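Side-chain contacts in beta-galactosidase (Geobacillus stearothermophilus, PDB 4OIF), which probably hydrolyses terminal non-reducing beta-D-galactose residues of beta-D-galactosides, working as a homotrimer: residues F48-F53 against E68-V73; G430-T435 against T532-P537; W289-D292 against D298-M301. All blocks are in the same frame, centred on the assembly; numbering follows the deposited sequence.

In the fold
Contacts 1 and 3 both belong to the TIM-barrel part of the chain, where strands pass into the surrounding helices; their centres are about 35 Å apart. Both lie near the predicted substrate site without lining it: the side chains of Val50 in contact 1 and Trp289 in contact 3 lie about 11 Å from those of Asn157 and Trp330, respectively. Contact 2 belongs to the trimerisation domain, about 51 Å from contact 1 and 27 Å from contact 3, centre to centre. Within one chain contacts 2 and 3 do not touch. In the trimer they do: Tyr536 and Pro537 of one subunit pack on Asn291 and Asp292 of a neighbouring subunit.

Contact 1: residues F48-F53 against E68-V73; sequences FTVGVF and EWLDKV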
loop_
_atom_site.group_PDB
_atom_site.type_symbol
_atom_site.label_atom_id
_atom_site.label_comp_id
_atom_site.label_asym_id
_atom_site.label_seq_id
_atom_site.Cartn_x
_atom_site.Cartn_y
_atom_site.Cartn_z
ATOM N N PHE A 48 -0.797 24.774 -33.845
ATOM C CA PHE A 48 0.195 23.993 -33.112
ATOM C C PHE A 48 0.782 24.748 -31.921
ATOM O O PHE A 48 1.197 25.902 -32.037
ATOM C CB PHE A 48 1.300 23.529 -34.069
ATOM C CG PHE A 48 0.764 22.805 -35.268
ATOM C CD1 PHE A 48 0.451 21.458 -35.197
ATOM C CD2 PHE A 48 0.515 23.485 -36.451
ATOM C CE1 PHE A 48 -0.075 20.803 -36.290
ATOM C CE2 PHE A 48 -0.011 22.831 -37.550
ATOM C CZ PHE A 48 -0.309 21.493 -37.471
ATOM N N THR A 49 0.793 24.072 -30.780
ATOM C CA THR A 49 1.340 24.606 -29.555
ATOM C C THR A 49 2.831 24.325 -29.472
ATOM O O THR A 49 3.244 23.176 -29.292
ATOM C CB THR A 49 0.646 24.005 -28.342
ATOM O OG1 THR A 49 -0.762 24.233 -28.453
ATOM C CG2 THR A 49 1.163 24.640 -27.076
ATOM N N VAL A 50 3.634 25.378 -29.607
ATOM C CA VAL A 50 5.077 25.216 -29.711
ATOM C C VAL A 50 5.802 25.806 -28.502
ATOM O O VAL A 50 5.355 26.799 -27.913
ATOM C CB VAL A 50 5.596 25.849 -31.025
ATOM C CG1 VAL A 50 7.104 25.649 -31.186
ATOM C CG2 VAL A 50 4.865 25.226 -32.200
ATOM N N GLY A 51 6.893 25.153 -28.115
ATOM C CA GLY A 51 7.772 25.653 -27.075
ATOM C C GLY A 51 7.465 25.285 -25.633
ATOM O O GLY A 51 8.072 25.861 -24.729
ATOM N N VAL A 52 6.554 24.336 -25.398
ATOM C CA VAL A 52 6.095 24.052 -24.030
ATOM C C VAL A 52 7.254 23.604 -23.129
ATOM O O VAL A 52 7.353 24.006 -21.967
ATOM C CB VAL A 52 4.971 22.989 -24.003
ATOM C CG1 VAL A 52 4.459 22.793 -22.589
ATOM C CG2 VAL A 52 3.826 23.412 -24.894
ATOM N N PHE A 53 8.155 22.801 -23.676
ATOM C CA PHE A 53 9.309 22.371 -22.913
ATOM C C PHE A 53 10.597 22.690 -23.650
ATOM O O PHE A 53 11.553 21.913 -23.614
ATOM C CB PHE A 53 9.202 20.879 -22.606
ATOM C CG PHE A 53 7.951 20.523 -21.858
ATOM C CD1 PHE A 53 7.826 20.835 -20.510
ATOM C CD2 PHE A 53 6.893 19.915 -22.501
ATOM C CE1 PHE A 53 6.672 20.527 -19.807
ATOM C CE2 PHE A 53 5.733 19.603 -21.805
ATOM C CZ PHE A 53 5.621 19.917 -20.455
ATOM N N GLU A 68 16.801 30.657 -33.720
ATOM C CA GLU A 68 16.690 30.512 -35.173
ATOM C C GLU A 68 15.756 29.368 -35.563
ATOM O O GLU A 68 14.886 29.534 -36.444
ATOM C CB GLU A 68 18.067 30.313 -35.806
ATOM C CG GLU A 68 19.070 31.435 -35.489
ATOM C CD GLU A 68 19.672 31.325 -34.079
ATOM O OE1 GLU A 68 20.124 30.219 -33.697
ATOM O OE2 GLU A 68 19.682 32.343 -33.349
ATOM N N TRP A 69 15.899 28.227 -34.892
ATOM C CA TRP A 69 15.052 27.077 -35.219
ATOM C C TRP A 69 13.563 27.421 -35.023
ATOM O O TRP A 69 12.714 27.009 -35.819
ATOM C CB TRP A 69 15.441 25.846 -34.387
ATOM C CG TRP A 69 15.217 26.019 -32.920
ATOM C CD1 TRP A 69 16.121 26.474 -32.002
ATOM C CD2 TRP A 69 14.007 25.766 -32.204
ATOM N NE1 TRP A 69 15.547 26.519 -30.763
ATOM C CE2 TRP A 69 14.248 26.091 -30.856
ATOM C CE3 TRP A 69 12.737 25.311 -32.572
ATOM C CZ2 TRP A 69 13.271 25.963 -29.870
ATOM C CZ3 TRP A 69 11.767 25.187 -31.593
ATOM C CH2 TRP A 69 12.040 25.506 -30.259
ATOM N N LEU A 70 13.258 28.203 -33.986
ATOM C CA LEU A 70 11.873 28.552 -33.701
ATOM C C LEU A 70 11.366 29.588 -34.726
ATOM O O LEU A 70 10.182 29.574 -35.109
ATOM C CB LEU A 70 11.725 29.054 -32.254
ATOM C CG LEU A 70 10.353 29.567 -31.798
ATOM C CD1 LEU A 70 9.255 28.535 -31.974
ATOM C CD2 LEU A 70 10.426 30.007 -30.351
ATOM N N ASP A 71 12.264 30.460 -35.185
ATOM C CA ASP A 71 11.945 31.400 -36.259
ATOM C C ASP A 71 11.470 30.625 -37.467
ATOM O O ASP A 71 10.424 30.936 -38.085
ATOM C CB ASP A 71 13.156 32.225 -36.670
ATOM C CG ASP A 71 13.666 33.129 -35.573
ATOM O OD1 ASP A 71 12.971 33.363 -34.559
ATOM O OD2 ASP A 71 14.786 33.626 -35.749
ATOM N N LYS A 72 12.264 29.606 -37.797
ATOM C CA LYS A 72 11.959 28.808 -38.965
ATOM C C LYS A 72 10.665 28.037 -38.756
ATOM O O LYS A 72 9.893 27.885 -39.694
ATOM C CB LYS A 72 13.107 27.863 -39.317
ATOM C CG LYS A 72 12.726 26.872 -40.408
ATOM C CD LYS A 72 13.843 26.619 -41.408
ATOM C CE LYS A 72 13.386 25.645 -42.492
ATOM N NZ LYS A 72 12.971 24.329 -41.916
ATOM N N VAL A 73 10.411 27.574 -37.535
ATOM C CA VAL A 73 9.130 26.921 -37.253
ATOM C C VAL A 73 7.935 27.868 -37.495
ATOM O O VAL A 73 6.960 27.476 -38.145
ATOM C CB VAL A 73 9.086 26.362 -35.803
ATOM C CG1 VAL A 73 7.647 26.087 -35.342
ATOM C CG2 VAL A 73 9.948 25.105 -35.698
#
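Val73 N donates to Trp69 O over 2.9 Å, a helical bond that fixes the position from which the valine side chain reaches Val50. The contact itself is made by methyl groups. Val50 CG1 lies anti to its own backbone N (chi1 -178°), which carries this branch out from the strand to the helix, where it meets Leu70 CD1 at 3.7 Å. The two side chains run past each other in opposite directions, so they touch alongside each other. Val73 CG1 approaches the same Val50 methyl more loosely, at 4.2 Å. One branch of one valine is thus shared by two residues spaced three apart on the helix.

This is the interior of a beta-alpha-beta crossover in the TIM barrel: strand 47-50 is followed, after a connection that includes helix 55-58, by helix 68-79, and the chain returns in strand 83-87, parallel to the first. Val84 of that returning strand also packs on Val50, while Leu70 is backed by Leu140 and Tyr144 of helix 127-144. The rim of the Trp69 indole stops farther off, with CZ3 4.7 Å from Val50 CG1, and the indole NE1 is hydrogen-bonded to Ala57 O.

The strand ends at Val50, and Gly51 begins the loop with backbone angles (phi 88°, psi 12°) at which any CB would collide with the Val50 carbonyl O, so that only glycine fits comfortably. The chain then turns toward the predicted substrate site: Phe53 touches Arg119 and Asn157, and its ring meets that of Trp196 of a neighbouring subunit.

Contact 2: residues G430-T435 against T532-P537; sequences GFAAET and TDTLYP
Phe431 lies across Thr532 and Thr534, joining the connection between helices 419-427 and 438-451 to the end of strand 527-534, which forms a two-stranded antiparallel sheet with strand 555-561 in the trimerisation domain. From the root of the phenylalanine outward, CB comes 4.0 Å from Thr534 OG1, the two side chains crossing at about a right angle. Farther along, Phe431 CD1 lies 4.1 Å from Thr534 OG1, and CD1 and CE1 both meet Thr532 CG2 edge-on, CE1 at 3.9 Å, the methyl lying in the ring plane. This CG2 lies anti to the threonine backbone N because OG1 takes the place beside that N (chi1 -68°).

Thr534 serves the backbone more than the ring. Its OG1 sits 3.3 Å from Phe431 CA, and its CG2 touches Ala432 CB at 3.6 Å. Phe431 O is hydrogen-bonded to Asn334 ND2 of a neighbouring subunit, where Val333 also packs on Ala432, so the contact forms part of the trimer interface. Tyr555 OH bonds both Ala432 N and Thr435 OG1. At the far end one water bridges the segments: Thr435 OG1 donates to it at 2.8 Å, and the water donates to Leu535 O at 2.9 Å.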
loop_
_atom_site.group_PDB
_atom_site.type_symbol
_atom_site.label_atom_id
_atom_site.label_comp_id
_atom_site.label_asym_id
_atom_site.label_seq_id
_atom_site.Cartn_x
_atom_site.Cartn_y
_atom_site.Cartn_z
ATOM N N GLY A 430 -14.362 12.362 9.804
ATOM C CA GLY A 430 -15.773 12.070 9.977
ATOM C C GLY A 430 -16.393 11.432 8.747
ATOM O O GLY A 430 -15.724 11.255 7.725
ATOM N N PHE A 431 -17.674 11.093 8.849
ATOM C CA PHE A 431 -18.366 10.355 7.802
ATOM C C PHE A 431 -17.625 9.062 7.490
ATOM O O PHE A 431 -17.222 8.331 8.394
ATOM C CB PHE A 431 -18.511 11.234 6.557
ATOM C CG PHE A 431 -18.964 12.640 6.869
ATOM C CD1 PHE A 431 -20.278 12.892 7.273
ATOM C CD2 PHE A 431 -18.084 13.703 6.782
ATOM C CE1 PHE A 431 -20.711 14.178 7.574
ATOM C CE2 PHE A 431 -18.506 15.005 7.084
ATOM C CZ PHE A 431 -19.825 15.237 7.481
ATOM N N ALA A 432 -17.448 8.782 6.208
ATOM C CA ALA A 432 -16.629 7.651 5.779
ATOM C C ALA A 432 -15.699 8.117 4.668
ATOM O O ALA A 432 -16.141 8.760 3.720
ATOM C CB ALA A 432 -17.486 6.485 5.318
ATOM N N ALA A 433 -14.413 7.799 4.810
ATOM C CA ALA A 433 -13.376 8.293 3.911
ATOM C C ALA A 433 -13.677 7.978 2.455
ATOM O O ALA A 433 -13.590 8.853 1.587
ATOM C CB ALA A 433 -12.021 7.704 4.290
ATOM N N GLU A 434 -14.037 6.724 2.195
ATOM C CA GLU A 434 -14.124 6.248 0.828
ATOM C C GLU A 434 -15.450 6.569 0.159
ATOM O O GLU A 434 -15.562 6.424 -1.053
ATOM C CB GLU A 434 -13.851 4.740 0.782
ATOM C CG GLU A 434 -12.359 4.415 0.947
ATOM C CD GLU A 434 -12.049 2.926 1.029
ATOM O OE1 GLU A 434 -12.876 2.103 0.577
ATOM O OE2 GLU A 434 -10.966 2.578 1.548
ATOM N N THR A 435 -16.439 7.038 0.920
ATOM C CA THR A 435 -17.767 7.267 0.330
ATOM C C THR A 435 -18.184 8.724 0.209
ATOM O O THR A 435 -19.274 8.995 -0.283
ATOM C CB THR A 435 -18.886 6.554 1.121
ATOM O OG1 THR A 435 -19.056 7.179 2.404
ATOM C CG2 THR A 435 -18.571 5.075 1.287
ATOM N N THR A 532 -26.471 12.938 10.803
ATOM C CA THR A 532 -25.943 12.314 9.606
ATOM C C THR A 532 -25.568 10.891 9.933
ATOM O O THR A 532 -24.656 10.643 10.719
ATOM C CB THR A 532 -24.713 13.057 9.052
ATOM O OG1 THR A 532 -25.107 14.345 8.556
ATOM C CG2 THR A 532 -24.099 12.258 7.917
ATOM N N ASP A 533 -26.290 9.950 9.346
ATOM C CA ASP A 533 -25.997 8.548 9.562
ATOM C C ASP A 533 -25.004 8.052 8.517
ATOM O O ASP A 533 -25.317 8.045 7.321
ATOM C CB ASP A 533 -27.282 7.734 9.503
ATOM C CG ASP A 533 -27.125 6.357 10.091
ATOM O OD1 ASP A 533 -26.264 6.164 10.985
ATOM O OD2 ASP A 533 -27.876 5.471 9.657
ATOM N N THR A 534 -23.814 7.645 8.958
ATOM C CA THR A 534 -22.803 7.114 8.046
ATOM C C THR A 534 -22.808 5.590 8.056
ATOM O O THR A 534 -22.678 4.971 9.108
ATOM C CB THR A 534 -21.399 7.616 8.403
ATOM O OG1 THR A 534 -21.337 9.039 8.235
ATOM C CG2 THR A 534 -20.364 6.957 7.502
ATOM N N LEU A 535 -22.940 4.984 6.881
ATOM C CA LEU A 535 -23.164 3.542 6.792
ATOM C C LEU A 535 -21.953 2.754 6.308
ATOM O O LEU A 535 -21.111 3.278 5.590
ATOM C CB LEU A 535 -24.341 3.261 5.864
ATOM C CG LEU A 535 -25.614 4.039 6.207
ATOM C CD1 LEU A 535 -26.751 3.591 5.314
ATOM C CD2 LEU A 535 -25.968 3.841 7.677
ATOM N N TYR A 536 -21.879 1.491 6.721
ATOM C CA TYR A 536 -20.868 0.554 6.234
ATOM C C TYR A 536 -21.261 0.068 4.844
ATOM O O TYR A 536 -22.426 0.181 4.475
ATOM C CB TYR A 536 -20.715 -0.617 7.214
ATOM C CG TYR A 536 -19.888 -0.247 8.416
ATOM C CD1 TYR A 536 -20.458 0.403 9.509
ATOM C CD2 TYR A 536 -18.528 -0.504 8.441
ATOM C CE1 TYR A 536 -19.687 0.765 10.606
ATOM C CE2 TYR A 536 -17.751 -0.145 9.516
ATOM C CZ TYR A 536 -18.328 0.489 10.600
ATOM O OH TYR A 536 -17.531 0.831 11.669
ATOM N N PRO A 537 -20.296 -0.448 4.061
ATOM C CA PRO A 537 -20.587 -0.884 2.685
ATOM C C PRO A 537 -21.759 -1.858 2.533
ATOM O O PRO A 537 -22.531 -1.731 1.585
ATOM C CB PRO A 537 -19.278 -1.550 2.256
ATOM C CG PRO A 537 -18.243 -0.759 2.968
ATOM C CD PRO A 537 -18.844 -0.449 4.327
HETATM O O HOH W 1 -20.734 5.685 4.005
#

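Contact 3: residues W289-D292 against D298-M301; sequences WHND and DLAM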
loop_
_atom_site.group_PDB
_atom_site.type_symbol
_atom_site.label_atom_id
_atom_site.label_comp_id
_atom_site.label_asym_id
_atom_site.label_seq_id
_atom_site.Cartn_x
_atom_site.Cartn_y
_atom_site.Cartn_z
ATOM N N TRP A 289 -11.093 5.482 -22.234
ATOM C CA TRP A 289 -12.079 4.865 -23.120
ATOM C C TRP A 289 -11.875 3.360 -23.240
ATOM O O TRP A 289 -10.751 2.883 -23.368
ATOM C CB TRP A 289 -12.038 5.486 -24.521
ATOM C CG TRP A 289 -12.356 6.969 -24.592
ATOM C CD1 TRP A 289 -11.500 7.979 -24.957
ATOM C CD2 TRP A 289 -13.612 7.598 -24.305
ATOM N NE1 TRP A 289 -12.151 9.194 -24.918
ATOM C CE2 TRP A 289 -13.445 8.989 -24.521
ATOM C CE3 TRP A 289 -14.863 7.124 -23.896
ATOM C CZ2 TRP A 289 -14.478 9.904 -24.328
ATOM C CZ3 TRP A 289 -15.891 8.035 -23.706
ATOM C CH2 TRP A 289 -15.691 9.411 -23.922
ATOM N N HIS A 290 -12.990 2.638 -23.186
ATOM C CA HIS A 290 -13.042 1.195 -23.371
ATOM C C HIS A 290 -12.469 0.436 -22.182
ATOM O O HIS A 290 -12.061 -0.717 -22.320
ATOM C CB HIS A 290 -12.315 0.789 -24.659
ATOM C CG HIS A 290 -12.653 1.648 -25.838
ATOM N ND1 HIS A 290 -13.937 1.771 -26.326
ATOM C CD2 HIS A 290 -11.871 2.421 -26.629
ATOM C CE1 HIS A 290 -13.931 2.588 -27.365
ATOM N NE2 HIS A 290 -12.691 2.994 -27.569
ATOM N N ASN A 291 -12.459 1.079 -21.016
ATOM C CA ASN A 291 -12.122 0.402 -19.765
ATOM C C ASN A 291 -13.147 -0.680 -19.462
ATOM O O ASN A 291 -14.208 -0.728 -20.081
ATOM C CB ASN A 291 -12.024 1.391 -18.588
ATOM C CG ASN A 291 -13.373 2.030 -18.215
ATOM O OD1 ASN A 291 -14.233 1.395 -17.595
ATOM N ND2 ASN A 291 -13.531 3.311 -18.547
ATOM N N ASP A 292 -12.834 -1.549 -18.510
ATOM C CA ASP A 292 -13.710 -2.682 -18.242
ATOM C C ASP A 292 -14.544 -2.500 -16.986
ATOM O O ASP A 292 -15.019 -3.479 -16.423
ATOM C CB ASP A 292 -12.895 -3.989 -18.146
ATOM C CG ASP A 292 -11.943 -4.017 -16.958
ATOM O OD1 ASP A 292 -11.737 -2.956 -16.314
ATOM O OD2 ASP A 292 -11.379 -5.110 -16.690
ATOM N N ASP A 298 -21.374 6.095 -19.577
ATOM C CA ASP A 298 -21.074 6.650 -18.241
ATOM C C ASP A 298 -19.824 7.542 -18.252
ATOM O O ASP A 298 -19.797 8.655 -17.671
ATOM C CB ASP A 298 -20.888 5.523 -17.218
ATOM C CG ASP A 298 -22.174 4.767 -16.924
ATOM O OD1 ASP A 298 -23.247 5.404 -16.792
ATOM O OD2 ASP A 298 -22.103 3.523 -16.830
ATOM N N LEU A 299 -18.788 7.049 -18.925
ATOM C CA LEU A 299 -17.563 7.820 -19.099
ATOM C C LEU A 299 -17.855 9.113 -19.859
ATOM O O LEU A 299 -17.409 10.199 -19.455
ATOM C CB LEU A 299 -16.511 6.998 -19.830
ATOM C CG LEU A 299 -15.125 7.629 -19.938
ATOM C CD1 LEU A 299 -14.659 8.075 -18.563
ATOM C CD2 LEU A 299 -14.133 6.636 -20.538
ATOM N N ALA A 300 -18.614 8.987 -20.949
ATOM C CA ALA A 300 -18.945 10.135 -21.794
ATOM C C ALA A 300 -19.674 11.189 -20.974
ATOM O O ALA A 300 -19.394 12.382 -21.091
ATOM C CB ALA A 300 -19.786 9.710 -22.984
ATOM N N MET A 301 -20.595 10.730 -20.133
ATOM C CA MET A 301 -21.302 11.603 -19.204
ATOM C C MET A 301 -20.335 12.342 -18.282
ATOM O O MET A 301 -20.467 13.562 -18.092
ATOM C CB MET A 301 -22.295 10.803 -18.368
ATOM C CG MET A 301 -23.166 11.665 -17.472
ATOM S SD MET A 301 -24.354 10.669 -16.573
ATOM C CE MET A 301 -23.226 9.605 -15.681
#
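Leu299 packs obliquely against the indole of Trp289, and this pair makes up most of the contact. Its aromatic component is an off-centre CH-pi interaction: Leu299 CG stands 4.3 Å from the centroid of the six-membered Trp289 ring, 29° off the ring normal. With CG anti to the backbone N (chi1 -173°), the leucine leans away from the helix and carries its CD2 to the indole.

Apolar touches complete the fit. Leu299 CD2 comes within 3.5 Å of Trp289 CE3, whereas the indole meets the next residue with its edge: Trp289 CH2 lies 4.0 Å from Ala300 CA and 4.2 Å from Ala300 CB, the CA close to the ring plane. In the TIM barrel these residues belong to the loop that follows strand 282-284 and to helix 296-312, into which that loop runs. Met341 and Ser345 of helix 341-351 also touch the indole. Replacing Trp289 by alanine would probably strip Leu299 and Ala300 of their aromatic neighbour and open a gap between the loop and helix 296-312.

The polar side chain that touches the helix, Asn291, takes its bonds within and beside its own loop. Its OD1 accepts from Trp293 N, closing an Asx turn, and its ND2 is bonded to Ala288 O and Glu294 OE2. The same ND2 only brushes Leu299 CD2, at 3.9 Å. The helix is therefore met by van der Waals contact, without a polar bond, while the buried amide is satisfied elsewhere: ND2 by residues before and after segment 289-292, OD1 by one after it.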